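Local coordinates for protein deoxy-D-mannose-octulosonate 8-phosphate phosphatase (Haemophilus influenzae Rd, PDB 1K1E) that hydrolyses 3-deoxy-D-manno-octulosonate 8-phosphate to 3-deoxy-D-manno-octulosonate and inorganic phosphate in a magnesium-dependent step of lipopolysaccharide biosynthesis, at residues A[160-163]-A[164-168]. Sequence-based numbering, arbitrary orientation.
Sequences GKSS and VFDTA. With SO4 (sulfate ion), chain P.
Ser162 and Asp166 close one short helical turn through their side chains: Ser162 OG donates to Asp166 OD1 at 2.7 Å, meeting the carboxylate from above its plane, 41° out of it. With CG of Asp166 set between its own N and carbonyl carbon (chi1 68°), the carboxylate folds back along the chain, and its other oxygen comes to rest beside Ser163 CA. The carbonyl of Ser162 is gripped twice, by the amides of Phe165 and Asp166, each 2.9 Å from Ser162 O; the Phe165 N-H arrives from above the carbonyl plane, whereas that of Asp166 is tilted 17° from it. The Phe165 ring lies over the same peptide, with Ser162 O 3.4 Å above its plane near the centre and Ser162 CA making a CH-pi contact. One residue further on, Thr167 OG1 donates to Ser163 O at 2.8 Å and also accepts from Gly170 N, so a single hydroxyl ties the first residue of helix 163-166 to the first turn of helix 168-174. A sulfate, probably from the crystallisation liquor, sits beside Thr167 and bonds to Gln169 N and, weakly, to Ala168 N. Phe165 packs against Arg149 and Asp153 of helix 147-158 and meets Tyr130 of a second subunit. The arrangement is a short helical linker at the tetramer interface: Gly160 ends the preceding helix in a Schellman motif, and Thr167 is the N-cap of helix 168-174.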
loop_
_atom_site.group_PDB
_atom_site.type_symbol
_atom_site.label_atom_id
_atom_site.label_comp_id
_atom_site.label_asym_id
_atom_site.label_seq_id
_atom_site.Cartn_x
_atom_site.Cartn_y
_atom_site.Cartn_z
ATOM N N GLY A 160 30.569 11.053 9.720
ATOM C CA GLY A 160 31.387 11.455 8.564
ATOM C C GLY A 160 31.548 10.375 7.502
ATOM O O GLY A 160 32.528 10.345 6.719
ATOM N N LYS A 161 30.593 9.446 7.494
ATOM C CA LYS A 161 30.588 8.311 6.557
ATOM C C LYS A 161 29.471 8.425 5.539
ATOM O O LYS A 161 29.080 7.415 4.926
ATOM C CB LYS A 161 30.413 7.004 7.322
ATOM C CG LYS A 161 31.437 6.834 8.453
ATOM C CD LYS A 161 31.148 5.533 9.242
ATOM C CE LYS A 161 32.383 5.070 10.092
ATOM N NZ LYS A 161 32.212 3.916 11.070
ATOM N N SER A 162 28.987 9.633 5.323
ATOM C CA SER A 162 27.886 9.801 4.368
ATOM C C SER A 162 28.333 9.412 2.941
ATOM O O SER A 162 27.506 9.017 2.116
ATOM C CB SER A 162 27.377 11.262 4.349
ATOM O OG SER A 162 28.160 12.092 3.502
ATOM N N SER A 163 29.630 9.490 2.648
ATOM C CA SER A 163 30.058 9.143 1.290
ATOM C C SER A 163 29.649 7.754 0.762
ATOM O O SER A 163 29.555 7.599 -0.455
ATOM C CB SER A 163 31.596 9.355 1.115
ATOM O OG SER A 163 32.335 8.320 1.739
ATOM N N VAL A 164 29.368 6.780 1.635
ATOM C CA VAL A 164 28.941 5.447 1.194
ATOM C C VAL A 164 27.550 5.542 0.536
ATOM O O VAL A 164 27.188 4.749 -0.347
ATOM C CB VAL A 164 28.899 4.449 2.420
ATOM C CG1 VAL A 164 27.686 4.764 3.334
ATOM C CG2 VAL A 164 28.847 3.005 1.943
ATOM N N PHE A 165 26.752 6.524 0.949
ATOM C CA PHE A 165 25.439 6.607 0.302
ATOM C C PHE A 165 25.272 7.817 -0.585
ATOM O O PHE A 165 24.406 7.793 -1.445
ATOM C CB PHE A 165 24.302 6.541 1.325
ATOM C CG PHE A 165 24.280 7.671 2.326
ATOM C CD1 PHE A 165 23.911 8.950 1.955
ATOM C CD2 PHE A 165 24.554 7.414 3.680
ATOM C CE1 PHE A 165 23.802 9.971 2.918
ATOM C CE2 PHE A 165 24.432 8.462 4.636
ATOM C CZ PHE A 165 24.055 9.713 4.222
ATOM N N ASP A 166 26.069 8.864 -0.394
ATOM C CA ASP A 166 25.875 10.032 -1.233
ATOM C C ASP A 166 26.814 10.216 -2.388
ATOM O O ASP A 166 26.756 11.239 -3.058
ATOM C CB ASP A 166 25.788 11.319 -0.427
ATOM C CG ASP A 166 27.077 11.699 0.236
ATOM O OD1 ASP A 166 27.003 12.532 1.153
ATOM O OD2 ASP A 166 28.139 11.188 -0.137
ATOM N N THR A 167 27.671 9.234 -2.616
ATOM C CA THR A 167 28.539 9.270 -3.789
ATOM C C THR A 167 28.677 7.929 -4.478
ATOM O O THR A 167 28.683 6.855 -3.829
ATOM C CB THR A 167 30.008 9.796 -3.487
ATOM O OG1 THR A 167 30.735 8.860 -2.662
ATOM C CG2 THR A 167 29.953 11.179 -2.871
ATOM N N ALA A 168 28.827 7.986 -5.800
ATOM C CA ALA A 168 29.028 6.770 -6.606
ATOM C C ALA A 168 30.333 6.096 -6.185
ATOM O O ALA A 168 30.381 4.900 -6.000
ATOM C CB ALA A 168 29.074 7.106 -8.107
HETATM S S SO4 P . 31.243 10.777 -7.110
HETATM O O1 SO4 P . 30.076 11.200 -6.298
HETATM O O2 SO4 P . 32.426 11.680 -6.843
HETATM O O3 SO4 P . 30.803 10.883 -8.520
HETATM O O4 SO4 P . 31.633 9.384 -6.765
#